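Local structure of acetyl-CoA acetyltransferase (Elizabethkingia anophelis NUHP1, 6BN2) at residues E124-V129 against S255-G260. The protein probably catalyses, as a thiolase, the acetyl transfer that joins two acetyl-CoA molecules into acetoacetyl-CoA, or the reverse cleavage. Sequence-based numbering, arbitrary orientation. Where two conformers were deposited one is given.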
ATOM      1  N   GLU A 124     -12.044  -0.927  -5.112  1.00 13.89           N
ATOM      2  CA  GLU A 124     -11.902   0.318  -5.852  1.00 12.29           C
ATOM      3  C   GLU A 124     -13.288   0.867  -6.132  1.00 12.51           C
ATOM      4  O   GLU A 124     -14.191   0.123  -6.525  1.00 13.16           O
ATOM      5  CB  GLU A 124     -11.149   0.118  -7.176  1.00 12.45           C
ATOM      6  CG  GLU A 124     -10.392   1.380  -7.616  1.00 12.18           C
ATOM      7  CD  GLU A 124      -9.084   1.554  -6.837  1.00 14.06           C
ATOM      8  OE1 GLU A 124      -8.190   0.681  -6.968  1.00 13.46           O
ATOM      9  OE2 GLU A 124      -8.971   2.536  -6.079  1.00 13.50           O
ATOM     10  N   ASN A 125     -13.450   2.170  -5.950  1.00 12.62           N
ATOM     11  CA  ASN A 125     -14.630   2.841  -6.484  1.00 13.11           C
ATOM     12  C   ASN A 125     -14.108   3.954  -7.383  1.00 14.34           C
ATOM     13  O   ASN A 125     -13.734   5.032  -6.911  1.00 14.49           O
ATOM     14  CB  ASN A 125     -15.547   3.364  -5.387  1.00 13.83           C
ATOM     15  CG  ASN A 125     -16.837   3.888  -5.963  1.00 16.95           C
ATOM     16  OD1 ASN A 125     -16.799   4.693  -6.881  1.00 15.81           O
ATOM     17  ND2 ASN A 125     -17.979   3.380  -5.486  1.00 16.38           N
ATOM     18  N   MET A 126     -14.049   3.665  -8.680  1.00 12.93           N
ATOM     19  CA  MET A 126     -13.505   4.640  -9.609  1.00 12.06           C
ATOM     20  C   MET A 126     -14.464   5.807  -9.794  1.00 15.12           C
ATOM     21  O   MET A 126     -14.012   6.932 -10.032  1.00 15.67           O
ATOM     22  CB  MET A 126     -13.165   3.929 -10.914  1.00 13.68           C
ATOM     23  CG  MET A 126     -12.115   2.844 -10.635  1.00 14.17           C
ATOM     24  SD  MET A 126     -11.506   1.932 -12.073  1.00 14.81           S
ATOM     25  CE  MET A 126     -10.461   3.159 -12.880  1.00 15.13           C
ATOM     26  N   SER A 127     -15.773   5.566  -9.611  1.00 13.97           N
ATOM     27  CA  SER A 127     -16.769   6.636  -9.701  1.00 13.95           C
ATOM     28  C   SER A 127     -16.520   7.741  -8.678  1.00 15.99           C
ATOM     29  O   SER A 127     -16.878   8.903  -8.917  1.00 16.80           O
ATOM     30  CB  SER A 127     -18.172   6.068  -9.483  1.00 14.24           C
ATOM     31  OG  SER A 127     -18.493   5.065 -10.427  1.00 16.05           O
ATOM     32  N   GLN A 128     -15.959   7.398  -7.523  1.00 13.76           N
ATOM     33  CA  GLN A 128     -15.806   8.347  -6.420  1.00 14.82           C
ATOM     34  C   GLN A 128     -14.420   8.976  -6.347  1.00 15.96           C
ATOM     35  O   GLN A 128     -14.144   9.730  -5.401  1.00 16.17           O
ATOM     36  CB  GLN A 128     -16.156   7.674  -5.089  1.00 14.48           C
ATOM     37  CG  GLN A 128     -17.670   7.374  -4.942  1.00 15.99           C
ATOM     38  CD  GLN A 128     -18.055   6.957  -3.521  1.00 19.88           C
ATOM     39  OE1 GLN A 128     -17.211   6.900  -2.622  1.00 22.35           O
ATOM     40  NE2 GLN A 128     -19.338   6.644  -3.325  1.00 21.53           N
ATOM     41  N   VAL A 129     -13.558   8.738  -7.327  1.00 13.49           N
ATOM     42  CA  VAL A 129     -12.209   9.322  -7.245  1.00 13.65           C
ATOM     43  C   VAL A 129     -12.315  10.826  -7.453  1.00 12.52           C
ATOM     44  O   VAL A 129     -12.992  11.261  -8.395  1.00 15.04           O
ATOM     45  CB  VAL A 129     -11.284   8.687  -8.287  1.00 13.82           C
ATOM     46  CG1 VAL A 129      -9.902   9.360  -8.274  1.00 13.80           C
ATOM     47  CG2 VAL A 129     -11.137   7.192  -7.993  1.00 13.12           C
ATOM     48  N   SER A 255     -11.072  -2.198 -21.729  1.00 21.79           N
ATOM     49  CA  SER A 255     -11.881  -2.334 -20.533  0.64 23.40           C
ATOM     50  C   SER A 255     -12.481  -0.979 -20.161  1.00 25.45           C
ATOM     51  O   SER A 255     -12.155   0.065 -20.740  1.00 28.51           O
ATOM     52  CB  SER A 255     -11.055  -2.903 -19.373  0.64 24.74           C
ATOM     53  OG  SER A 255      -9.990  -2.037 -19.005  0.64 26.01           O
ATOM     54  N   THR A 256     -13.354  -1.003 -19.180  1.00 21.44           N
ATOM     55  CA  THR A 256     -14.037   0.184 -18.709  1.00 19.15           C
ATOM     56  C   THR A 256     -13.512   0.548 -17.330  1.00 18.93           C
ATOM     57  O   THR A 256     -12.679  -0.162 -16.755  1.00 21.98           O
ATOM     58  CB  THR A 256     -15.539  -0.071 -18.660  1.00 24.40           C
ATOM     59  OG1 THR A 256     -15.752  -1.331 -18.012  1.00 25.01           O
ATOM     60  CG2 THR A 256     -16.105  -0.114 -20.074  1.00 25.97           C
ATOM     61  N   LEU A 257     -14.014   1.663 -16.816  1.00 19.63           N
ATOM     62  CA  LEU A 257     -13.799   2.069 -15.433  1.00 18.85           C
ATOM     63  C   LEU A 257     -14.927   1.474 -14.600  1.00 23.09           C
ATOM     64  O   LEU A 257     -16.088   1.501 -15.023  1.00 20.09           O
ATOM     65  CB  LEU A 257     -13.799   3.590 -15.335  1.00 20.44           C
ATOM     66  CG  LEU A 257     -12.989   4.312 -16.420  1.00 22.77           C
ATOM     67  CD1 LEU A 257     -13.089   5.825 -16.244  1.00 27.28           C
ATOM     68  CD2 LEU A 257     -11.535   3.859 -16.398  1.00 24.87           C
ATOM     69  N   ASN A 258     -14.598   0.914 -13.430  1.00 19.21           N
ATOM     70  CA  ASN A 258     -15.604   0.156 -12.689  1.00 19.78           C
ATOM     71  C   ASN A 258     -15.386   0.245 -11.185  1.00 20.71           C
ATOM     72  O   ASN A 258     -14.338   0.675 -10.702  1.00 20.68           O
ATOM     73  CB  ASN A 258     -15.605  -1.311 -13.114  1.00 18.57           C
ATOM     74  CG  ASN A 258     -16.004  -1.478 -14.560  1.00 18.10           C
ATOM     75  OD1 ASN A 258     -15.152  -1.461 -15.448  1.00 17.13           O
ATOM     76  ND2 ASN A 258     -17.319  -1.620 -14.807  1.00 19.10           N
ATOM     77  N   ASP A 259     -16.420  -0.164 -10.451  1.00 15.85           N
ATOM     78  CA  ASP A 259     -16.442  -0.188  -8.993  1.00 14.03           C
ATOM     79  C   ASP A 259     -16.635  -1.630  -8.528  1.00 15.24           C
ATOM     80  O   ASP A 259     -17.494  -2.339  -9.056  1.00 15.55           O
ATOM     81  CB  ASP A 259     -17.595   0.686  -8.450  1.00 14.46           C
ATOM     82  CG  ASP A 259     -17.598   2.108  -9.024  1.00 16.89           C
ATOM     83  OD1 ASP A 259     -16.508   2.647  -9.323  1.00 16.50           O
ATOM     84  OD2 ASP A 259     -18.695   2.698  -9.185  1.00 17.87           O
ATOM     85  N   GLY A 260     -15.865  -2.066  -7.534  1.00 12.43           N
ATOM     86  CA  GLY A 260     -16.031  -3.432  -7.041  1.00 15.01           C
ATOM     87  C   GLY A 260     -14.944  -3.790  -6.049  1.00 12.94           C
ATOM     88  O   GLY A 260     -13.973  -3.058  -5.863  1.00 13.97           O
TER
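Ser127 grips both oxygens of the Asp259 carboxylate, through its backbone N and its hydroxyl. Asp259 OD1 accepts the backbone N of Ser127 at 3.0 Å, on the syn side and nearly straight (169°), and takes a weaker, bent bond from Met126 N. Ser127 OG reaches the syn lone pair of Asp259 OD2 at 2.7 Å and also bonds to Met26 N. The Asn125 amide stacks on this carboxylate with the two planes 26° apart. With CG anti to the backbone N, Asn125 sends ND2 to the carbonyls of Leu29 and Val32, while its OD1 takes a weak bond from Gln128 N inside the turn. Just before the turn, Glu124 and Gly260 form a hydrogen-bonded antiparallel pair, Gly260 N to Glu124 O measuring 2.9 Å. This pair joins strands 117-125 and 258-268, neighbours in the mixed sheet, in the part formed by the thiolase N-terminal region. Met126 runs extended as far as SD, then bends at chi3 (73°), which brings CE to 3.7 Å from Leu257 CD2, the two side chains crossing at about a right angle beside Leu150 of helix 149-155. On the way SD accepts a weak bond from Asn258 N at 3.5 Å, and CG lies 3.1 Å from Asn258 O, a buried carbonyl that lacks a hydrogen-bond partner. The CB of Asn258 points away from 124-129; its OD1 receives Thr256 OG1, in the carbonyl plane at 2.6 Å, together with the backbone N of His356, a predicted proton acceptor of the active site.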